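Local coordinates for protein trehalose monomycolate exporter MmpL3 (Mycobacterium tuberculosis, PDB 7NVH) that exports trehalose monomycolate, the mycolic acid carrier of the mycobacterial cell envelope, as an inner-membrane transporter of the RND permease superfamily, at residues W86-N95 with G107-S115; L615-V626 with V694-G702. All blocks are in the same frame, centred on the assembly; numbering follows the deposited sequence.

Interaction 1: W86-N95 with G107-S115; sequences WSKKVVDELN and GWAGYLRAS
Leu-94 lies across one face of the Trp-108 indole: its CD1 is 3.9 Å from the centroid of the six-membered ring and 19° off the normal, a CH-pi contact, while CB covers the middle of the bicycle. Val-91 meets the same ring at its edge, with CG2 4.1 Å from CH2 of Trp-108. At the other end of the contact Leu-112 points CD2 into the helix, 3.7 Å from CG1 of Val-90 and 3.9 Å from CZ3 of Trp-86. The opposite face of the indole carries Arg-113, whose NE sits above the ring centre and donates to the backbone O of Trp-108 (3.1 Å, 142° at the hydrogen). CB of Trp-108 points toward the helix, and chi1 of 70° lays the ring face against Leu-94. Farther out, Val-130 touches both Leu-94 and Trp-108, and Phe-73 touches Trp-86, Val-90 and Leu-94. Helix 84-94 thus packs on strands 70-74 and 127-131 of a four-stranded antiparallel sheet and on the turns around its edge strand 109-110, in the periplasmic porter domain of the RND-type fold. The arginine's bond stays within 107-115; across the contact the closest partners are apolar, so cohesion should rest mainly on apolar burial.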
loop_
_atom_site.group_PDB
_atom_site.type_symbol
_atom_site.label_atom_id
_atom_site.label_comp_id
_atom_site.label_asym_id
_atom_site.label_seq_id
_atom_site.Cartn_x
_atom_site.Cartn_y
_atom_site.Cartn_z
ATOM N N TRP A 86 25.725 -6.680 -40.272
ATOM C CA TRP A 86 25.042 -6.230 -39.065
ATOM C C TRP A 86 24.644 -7.403 -38.180
ATOM O O TRP A 86 24.827 -7.362 -36.957
ATOM C CB TRP A 86 23.818 -5.396 -39.437
ATOM C CG TRP A 86 23.117 -4.843 -38.252
ATOM C CD1 TRP A 86 23.383 -3.671 -37.615
ATOM C CD2 TRP A 86 22.026 -5.441 -37.552
ATOM N NE1 TRP A 86 22.522 -3.499 -36.561
ATOM C CE2 TRP A 86 21.678 -4.576 -36.502
ATOM C CE3 TRP A 86 21.308 -6.627 -37.715
ATOM C CZ2 TRP A 86 20.647 -4.858 -35.618
ATOM C CZ3 TRP A 86 20.285 -6.904 -36.836
ATOM C CH2 TRP A 86 19.963 -6.025 -35.802
ATOM N N SER A 87 24.087 -8.458 -38.776
ATOM C CA SER A 87 23.723 -9.631 -37.988
ATOM C C SER A 87 24.953 -10.254 -37.350
ATOM O O SER A 87 24.920 -10.659 -36.182
ATOM C CB SER A 87 23.000 -10.652 -38.864
ATOM O OG SER A 87 23.873 -11.198 -39.837
ATOM N N LYS A 88 26.053 -10.324 -38.103
ATOM C CA LYS A 88 27.279 -10.912 -37.578
ATOM C C LYS A 88 27.787 -10.146 -36.369
ATOM O O LYS A 88 28.174 -10.749 -35.365
ATOM C CB LYS A 88 28.350 -10.955 -38.664
ATOM C CG LYS A 88 29.686 -11.480 -38.184
ATOM C CD LYS A 88 30.698 -11.528 -39.312
ATOM C CE LYS A 88 32.042 -12.031 -38.819
ATOM N NZ LYS A 88 33.051 -12.069 -39.912
ATOM N N LYS A 89 27.792 -8.815 -36.438
ATOM C CA LYS A 89 28.294 -8.025 -35.321
ATOM C C LYS A 89 27.331 -7.998 -34.141
ATOM O O LYS A 89 27.783 -7.967 -32.994
ATOM C CB LYS A 89 28.618 -6.605 -35.794
ATOM C CG LYS A 89 28.288 -5.493 -34.815
ATOM C CD LYS A 89 27.708 -4.288 -35.538
ATOM C CE LYS A 89 27.317 -3.192 -34.565
ATOM N NZ LYS A 89 25.913 -3.343 -34.099
ATOM N N VAL A 90 26.022 -8.038 -34.384
ATOM C CA VAL A 90 25.101 -8.132 -33.257
ATOM C C VAL A 90 25.264 -9.473 -32.553
ATOM O O VAL A 90 25.203 -9.552 -31.320
ATOM C CB VAL A 90 23.655 -7.899 -33.720
ATOM C CG1 VAL A 90 22.688 -8.217 -32.599
ATOM C CG2 VAL A 90 23.484 -6.463 -34.155
ATOM N N VAL A 91 25.503 -10.543 -33.314
ATOM C CA VAL A 91 25.868 -11.818 -32.703
ATOM C C VAL A 91 27.139 -11.655 -31.880
ATOM O O VAL A 91 27.118 -11.757 -30.651
ATOM C CB VAL A 91 26.024 -12.907 -33.778
ATOM C CG1 VAL A 91 26.744 -14.110 -33.212
ATOM C CG2 VAL A 91 24.668 -13.312 -34.307
ATOM N N ASP A 92 28.239 -11.288 -32.537
ATOM C CA ASP A 92 29.544 -11.146 -31.899
ATOM C C ASP A 92 29.530 -10.167 -30.731
ATOM O O ASP A 92 30.519 -10.060 -30.002
ATOM C CB ASP A 92 30.586 -10.698 -32.923
ATOM C CG ASP A 92 30.776 -11.702 -34.036
ATOM O OD1 ASP A 92 30.332 -12.857 -33.877
ATOM O OD2 ASP A 92 31.369 -11.338 -35.072
ATOM N N GLU A 93 28.439 -9.424 -30.566
ATOM C CA GLU A 93 28.256 -8.591 -29.388
ATOM C C GLU A 93 27.375 -9.228 -28.323
ATOM O O GLU A 93 27.553 -8.933 -27.142
ATOM C CB GLU A 93 27.662 -7.236 -29.789
ATOM C CG GLU A 93 27.748 -6.174 -28.711
ATOM C CD GLU A 93 27.401 -4.793 -29.225
ATOM O OE1 GLU A 93 27.027 -4.675 -30.411
ATOM O OE2 GLU A 93 27.508 -3.824 -28.444
ATOM N N LEU A 94 26.428 -10.088 -28.710
ATOM C CA LEU A 94 25.662 -10.839 -27.716
ATOM C C LEU A 94 26.505 -11.951 -27.101
ATOM O O LEU A 94 26.403 -12.233 -25.900
ATOM C CB LEU A 94 24.396 -11.403 -28.352
ATOM C CG LEU A 94 23.186 -10.475 -28.306
ATOM C CD1 LEU A 94 22.176 -10.858 -29.369
ATOM C CD2 LEU A 94 22.552 -10.506 -26.930
ATOM N N ASN A 95 27.294 -12.631 -27.924
ATOM C CA ASN A 95 28.497 -13.283 -27.438
ATOM C C ASN A 95 29.492 -12.205 -27.033
ATOM O O ASN A 95 29.576 -11.157 -27.677
ATOM C CB ASN A 95 29.089 -14.186 -28.517
ATOM C CG ASN A 95 28.227 -15.396 -28.798
ATOM O OD1 ASN A 95 27.885 -16.151 -27.890
ATOM N ND2 ASN A 95 27.866 -15.585 -30.061
ATOM N N GLY A 107 21.850 -17.642 -21.162
ATOM C CA GLY A 107 22.069 -17.851 -22.578
ATOM C C GLY A 107 21.357 -16.788 -23.380
ATOM O O GLY A 107 20.996 -15.736 -22.854
ATOM N N TRP A 108 21.173 -17.065 -24.670
ATOM C CA TRP A 108 20.343 -16.215 -25.513
ATOM C C TRP A 108 19.952 -16.993 -26.759
ATOM O O TRP A 108 20.794 -17.662 -27.364
ATOM C CB TRP A 108 21.060 -14.913 -25.891
ATOM C CG TRP A 108 22.201 -15.078 -26.838
ATOM C CD1 TRP A 108 23.475 -15.438 -26.527
ATOM C CD2 TRP A 108 22.177 -14.866 -28.251
ATOM N NE1 TRP A 108 24.246 -15.473 -27.659
ATOM C CE2 TRP A 108 23.472 -15.126 -28.732
ATOM C CE3 TRP A 108 21.186 -14.484 -29.158
ATOM C CZ2 TRP A 108 23.803 -15.017 -30.078
ATOM C CZ3 TRP A 108 21.515 -14.378 -30.495
ATOM C CH2 TRP A 108 22.812 -14.642 -30.942
ATOM N N ALA A 109 18.676 -16.913 -27.126
ATOM C CA ALA A 109 18.156 -17.581 -28.309
ATOM C C ALA A 109 17.340 -16.587 -29.115
ATOM O O ALA A 109 16.458 -15.918 -28.566
ATOM C CB ALA A 109 17.297 -18.790 -27.931
ATOM N N GLY A 110 17.626 -16.495 -30.409
ATOM C CA GLY A 110 16.929 -15.550 -31.258
ATOM C C GLY A 110 17.071 -15.923 -32.715
ATOM O O GLY A 110 17.713 -16.913 -33.071
ATOM N N TYR A 111 16.447 -15.105 -33.565
ATOM C CA TYR A 111 16.528 -15.326 -35.004
ATOM C C TYR A 111 17.947 -15.151 -35.524
ATOM O O TYR A 111 18.363 -15.873 -36.436
ATOM C CB TYR A 111 15.574 -14.380 -35.734
ATOM C CG TYR A 111 15.652 -14.473 -37.239
ATOM C CD1 TYR A 111 14.944 -15.441 -37.927
ATOM C CD2 TYR A 111 16.431 -13.590 -37.969
ATOM C CE1 TYR A 111 15.012 -15.532 -39.298
ATOM C CE2 TYR A 111 16.504 -13.675 -39.340
ATOM C CZ TYR A 111 15.793 -14.648 -39.999
ATOM O OH TYR A 111 15.860 -14.739 -41.369
ATOM N N LEU A 112 18.700 -14.196 -34.971
ATOM C CA LEU A 112 20.066 -13.966 -35.430
ATOM C C LEU A 112 20.944 -15.187 -35.210
ATOM O O LEU A 112 21.946 -15.367 -35.909
ATOM C CB LEU A 112 20.669 -12.758 -34.719
ATOM C CG LEU A 112 19.971 -11.416 -34.927
ATOM C CD1 LEU A 112 19.017 -11.131 -33.781
ATOM C CD2 LEU A 112 20.991 -10.302 -35.074
ATOM N N ARG A 113 20.588 -16.027 -34.239
ATOM C CA ARG A 113 21.311 -17.259 -33.954
ATOM C C ARG A 113 20.809 -18.419 -34.805
ATOM O O ARG A 113 21.597 -19.066 -35.501
ATOM C CB ARG A 113 21.185 -17.595 -32.467
ATOM C CG ARG A 113 21.724 -18.956 -32.093
ATOM C CD ARG A 113 21.503 -19.250 -30.618
ATOM N NE ARG A 113 22.468 -18.568 -29.760
ATOM C CZ ARG A 113 23.781 -18.783 -29.770
ATOM N NH1 ARG A 113 24.314 -19.679 -30.587
ATOM N NH2 ARG A 113 24.564 -18.105 -28.947
ATOM N N ALA A 114 19.507 -18.689 -34.760
ATOM C CA ALA A 114 18.891 -19.775 -35.511
ATOM C C ALA A 114 17.929 -19.191 -36.535
ATOM O O ALA A 114 16.978 -18.493 -36.172
ATOM C CB ALA A 114 18.155 -20.738 -34.578
ATOM N N SER A 115 18.172 -19.487 -37.813
ATOM C CA SER A 115 17.292 -19.024 -38.879
ATOM C C SER A 115 15.934 -19.710 -38.863
ATOM O O SER A 115 15.019 -19.249 -39.554
ATOM C CB SER A 115 17.958 -19.240 -40.239
ATOM O OG SER A 115 18.054 -20.620 -40.541
#

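Interaction 2: L615-V626 with V694-G702; sequences LNFTPTPLTAPV and VMMKYLAFG
Tyr-698 reaches from helix 694-726 into the bend of segment 615-626, where a loop leads into helix 624-654; both helices belong to the helical bundle of the RND-type permease fold. Its ring lies between CD2 of Leu-622 on one face, 3.9 Å from the centroid and 23° off the normal, toward the rim, and the backbone O of Met-695, from its own helix, on the other. Val-626 comes in at the edge, near the ring plane, through CG1, 3.4 Å from CE1 of Tyr-698. The phenol ends beside Thr-623, the residue just before helix 624-654: its OH accepts from the backbone N of Thr-623 (3.2 Å, 152° at the hydrogen), while OG1 of Thr-623 is hydrogen-bonded to Tyr-426. A chi1 of 60°, with CG between the backbone N and the carbonyl carbon, sets the ring in this slot. Beside it, Met-695 brings CE to CG2 of Val-626; Phe-43, Phe-236 and Tyr-426 touch the same methionine.

Nearer the start of the loop, Val-694 divides its methyls between two residues, CG2 going to CB of Phe-617 (3.9 Å) and CG1 to CG2 of Thr-620. Lys-697 passes obliquely by the Phe-617 ring with CE, and bends at chi3 and chi4 to carry its amine to the end of helix 612-615. The carbonyls of Ser-691 and Leu-615 both accept from this buried nitrogen, which is probably charged and is satisfied by them; across the contact NZ of Lys-697 meets O of Leu-615 at 2.6 Å, almost in line with the carbonyl bond.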
loop_
_atom_site.group_PDB
_atom_site.type_symbol
_atom_site.label_atom_id
_atom_site.label_comp_id
_atom_site.label_asym_id
_atom_site.label_seq_id
_atom_site.Cartn_x
_atom_site.Cartn_y
_atom_site.Cartn_z
ATOM N N LEU A 615 -3.262 13.427 -14.491
ATOM C CA LEU A 615 -2.405 12.749 -13.530
ATOM C C LEU A 615 -1.447 11.758 -14.173
ATOM O O LEU A 615 -0.680 11.110 -13.454
ATOM C CB LEU A 615 -3.255 12.029 -12.480
ATOM C CG LEU A 615 -3.946 12.926 -11.453
ATOM C CD1 LEU A 615 -5.065 12.176 -10.756
ATOM C CD2 LEU A 615 -2.943 13.450 -10.445
ATOM N N ASN A 616 -1.479 11.622 -15.499
ATOM C CA ASN A 616 -0.529 10.798 -16.247
ATOM C C ASN A 616 -0.570 9.337 -15.796
ATOM O O ASN A 616 0.389 8.798 -15.244
ATOM C CB ASN A 616 0.889 11.365 -16.138
ATOM C CG ASN A 616 1.714 11.096 -17.373
ATOM O OD1 ASN A 616 1.179 10.971 -18.473
ATOM N ND2 ASN A 616 3.027 10.997 -17.200
ATOM N N PHE A 617 -1.714 8.702 -16.037
ATOM C CA PHE A 617 -1.838 7.267 -15.833
ATOM C C PHE A 617 -2.835 6.716 -16.840
ATOM O O PHE A 617 -3.465 7.459 -17.595
ATOM C CB PHE A 617 -2.251 6.930 -14.394
ATOM C CG PHE A 617 -3.641 7.367 -14.035
ATOM C CD1 PHE A 617 -4.722 6.532 -14.249
ATOM C CD2 PHE A 617 -3.865 8.606 -13.466
ATOM C CE1 PHE A 617 -5.996 6.932 -13.918
ATOM C CE2 PHE A 617 -5.138 9.007 -13.132
ATOM C CZ PHE A 617 -6.203 8.170 -13.359
ATOM N N THR A 618 -2.962 5.395 -16.851
ATOM C CA THR A 618 -3.888 4.710 -17.734
ATOM C C THR A 618 -4.990 4.060 -16.917
ATOM O O THR A 618 -4.690 3.311 -15.977
ATOM C CB THR A 618 -3.161 3.649 -18.566
ATOM O OG1 THR A 618 -2.280 4.291 -19.494
ATOM C CG2 THR A 618 -4.155 2.795 -19.330
ATOM N N PRO A 619 -6.265 4.333 -17.224
ATOM C CA PRO A 619 -7.362 3.719 -16.462
ATOM C C PRO A 619 -7.246 2.206 -16.418
ATOM O O PRO A 619 -7.387 1.537 -17.446
ATOM C CB PRO A 619 -8.618 4.154 -17.224
ATOM C CG PRO A 619 -8.208 5.286 -18.080
ATOM C CD PRO A 619 -6.735 5.244 -18.278
ATOM N N THR A 620 -6.999 1.658 -15.236
ATOM C CA THR A 620 -6.705 0.242 -15.092
ATOM C C THR A 620 -7.481 -0.328 -13.916
ATOM O O THR A 620 -7.841 0.408 -12.989
ATOM C CB THR A 620 -5.199 0.003 -14.890
ATOM O OG1 THR A 620 -4.904 -1.393 -15.018
ATOM C CG2 THR A 620 -4.750 0.492 -13.520
ATOM N N PRO A 621 -7.780 -1.624 -13.943
ATOM C CA PRO A 621 -8.347 -2.273 -12.758
ATOM C C PRO A 621 -7.418 -2.141 -11.561
ATOM O O PRO A 621 -6.195 -2.196 -11.691
ATOM C CB PRO A 621 -8.494 -3.733 -13.192
ATOM C CG PRO A 621 -8.626 -3.682 -14.663
ATOM C CD PRO A 621 -7.888 -2.467 -15.146
ATOM N N LEU A 622 -8.013 -1.964 -10.385
ATOM C CA LEU A 622 -7.238 -1.810 -9.167
ATOM C C LEU A 622 -6.744 -3.165 -8.666
ATOM O O LEU A 622 -7.169 -4.226 -9.127
ATOM C CB LEU A 622 -8.065 -1.110 -8.090
ATOM C CG LEU A 622 -8.763 0.178 -8.522
ATOM C CD1 LEU A 622 -9.634 0.727 -7.406
ATOM C CD2 LEU A 622 -7.748 1.214 -8.967
ATOM N N THR A 623 -5.828 -3.118 -7.704
ATOM C CA THR A 623 -5.245 -4.312 -7.107
ATOM C C THR A 623 -5.954 -4.614 -5.795
ATOM O O THR A 623 -6.130 -3.719 -4.962
ATOM C CB THR A 623 -3.746 -4.125 -6.875
ATOM O OG1 THR A 623 -3.130 -3.668 -8.084
ATOM C CG2 THR A 623 -3.104 -5.435 -6.470
ATOM N N ALA A 624 -6.361 -5.871 -5.618
ATOM C CA ALA A 624 -7.193 -6.228 -4.470
ATOM C C ALA A 624 -6.510 -6.001 -3.125
ATOM O O ALA A 624 -7.148 -5.419 -2.232
ATOM C CB ALA A 624 -7.674 -7.676 -4.617
ATOM N N PRO A 625 -5.262 -6.434 -2.891
ATOM C CA PRO A 625 -4.648 -6.157 -1.579
ATOM C C PRO A 625 -4.554 -4.677 -1.254
ATOM O O PRO A 625 -4.736 -4.281 -0.093
ATOM C CB PRO A 625 -3.262 -6.799 -1.709
ATOM C CG PRO A 625 -3.450 -7.876 -2.700
ATOM C CD PRO A 625 -4.399 -7.308 -3.706
ATOM N N VAL A 626 -4.278 -3.841 -2.256
ATOM C CA VAL A 626 -4.166 -2.413 -1.996
ATOM C C VAL A 626 -5.520 -1.836 -1.615
ATOM O O VAL A 626 -5.593 -0.846 -0.886
ATOM C CB VAL A 626 -3.557 -1.695 -3.211
ATOM C CG1 VAL A 626 -3.435 -0.207 -2.944
ATOM C CG2 VAL A 626 -2.212 -2.283 -3.524
ATOM N N VAL A 694 0.939 3.431 -10.472
ATOM C CA VAL A 694 -0.485 3.695 -10.284
ATOM C C VAL A 694 -0.941 3.227 -8.908
ATOM O O VAL A 694 -1.775 3.872 -8.265
ATOM C CB VAL A 694 -1.301 3.043 -11.412
ATOM C CG1 VAL A 694 -2.786 3.221 -11.171
ATOM C CG2 VAL A 694 -0.912 3.640 -12.749
ATOM N N MET A 695 -0.392 2.106 -8.434
ATOM C CA MET A 695 -0.740 1.589 -7.113
ATOM C C MET A 695 -0.539 2.645 -6.036
ATOM O O MET A 695 -1.461 2.968 -5.273
ATOM C CB MET A 695 0.131 0.370 -6.811
ATOM C CG MET A 695 -0.128 -0.828 -7.686
ATOM S SD MET A 695 1.007 -2.175 -7.313
ATOM C CE MET A 695 0.420 -2.691 -5.713
ATOM N N MET A 696 0.662 3.219 -5.984
ATOM C CA MET A 696 0.935 4.241 -4.986
ATOM C C MET A 696 0.157 5.510 -5.283
ATOM O O MET A 696 -0.248 6.215 -4.353
ATOM C CB MET A 696 2.431 4.537 -4.920
ATOM C CG MET A 696 3.154 3.801 -3.811
ATOM S SD MET A 696 2.617 4.253 -2.153
ATOM C CE MET A 696 2.758 6.031 -2.209
ATOM N N LYS A 697 -0.071 5.810 -6.564
ATOM C CA LYS A 697 -0.846 6.993 -6.915
ATOM C C LYS A 697 -2.236 6.940 -6.302
ATOM O O LYS A 697 -2.663 7.887 -5.636
ATOM C CB LYS A 697 -0.944 7.147 -8.431
ATOM C CG LYS A 697 0.351 7.527 -9.107
ATOM C CD LYS A 697 0.142 7.714 -10.593
ATOM C CE LYS A 697 -0.496 9.054 -10.888
ATOM N NZ LYS A 697 0.496 10.020 -11.426
ATOM N N TYR A 698 -2.958 5.834 -6.496
ATOM C CA TYR A 698 -4.308 5.809 -5.954
ATOM C C TYR A 698 -4.341 5.504 -4.464
ATOM O O TYR A 698 -5.291 5.917 -3.800
ATOM C CB TYR A 698 -5.221 4.852 -6.734
ATOM C CG TYR A 698 -4.856 3.388 -6.808
ATOM C CD1 TYR A 698 -4.895 2.577 -5.688
ATOM C CD2 TYR A 698 -4.548 2.802 -8.027
ATOM C CE1 TYR A 698 -4.590 1.235 -5.774
ATOM C CE2 TYR A 698 -4.239 1.462 -8.121
ATOM C CZ TYR A 698 -4.261 0.683 -6.991
ATOM O OH TYR A 698 -3.956 -0.654 -7.081
ATOM N N LEU A 699 -3.310 4.868 -3.903
ATOM C CA LEU A 699 -3.222 4.804 -2.444
ATOM C C LEU A 699 -3.120 6.204 -1.841
ATOM O O LEU A 699 -3.906 6.580 -0.958
ATOM C CB LEU A 699 -2.025 3.948 -2.031
ATOM C CG LEU A 699 -1.662 3.924 -0.545
ATOM C CD1 LEU A 699 -2.756 3.270 0.273
ATOM C CD2 LEU A 699 -0.344 3.206 -0.336
ATOM N N ALA A 700 -2.168 6.999 -2.330
ATOM C CA ALA A 700 -1.980 8.347 -1.811
ATOM C C ALA A 700 -3.186 9.227 -2.105
ATOM O O ALA A 700 -3.553 10.076 -1.288
ATOM C CB ALA A 700 -0.711 8.961 -2.397
ATOM N N PHE A 701 -3.817 9.045 -3.265
ATOM C CA PHE A 701 -4.974 9.867 -3.587
ATOM C C PHE A 701 -6.178 9.485 -2.739
ATOM O O PHE A 701 -6.974 10.355 -2.376
ATOM C CB PHE A 701 -5.302 9.762 -5.074
ATOM C CG PHE A 701 -6.256 10.812 -5.553
ATOM C CD1 PHE A 701 -5.786 11.926 -6.222
ATOM C CD2 PHE A 701 -7.615 10.692 -5.339
ATOM C CE1 PHE A 701 -6.649 12.900 -6.663
ATOM C CE2 PHE A 701 -8.483 11.664 -5.774
ATOM C CZ PHE A 701 -7.999 12.771 -6.440
ATOM N N GLY A 702 -6.334 8.202 -2.413
ATOM C CA GLY A 702 -7.365 7.819 -1.468
ATOM C C GLY A 702 -7.136 8.430 -0.103
ATOM O O GLY A 702 -8.074 8.910 0.537
#

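In the fold
The two contacts belong to different layers of the transporter and to the first and second MMPL halves of the chain. The centre of interaction 1 lies about 42 Å from the centre of the chain, in the periplasmic domain; that of interaction 2 lies only about 10 Å from it, where a loop joins the bundle helices. Their centres are about 40 Å apart and their nearest atoms about 29 Å. Bound lauryl maltose neopentyl glycol occupies the region between them: the side chain of Met-695 comes within about 5 Å of a detergent molecule, that of Trp-108 about 14 Å. Interaction 2 is therefore the one close to the detergent pocket, and interaction 1 is packing within the periplasmic domain.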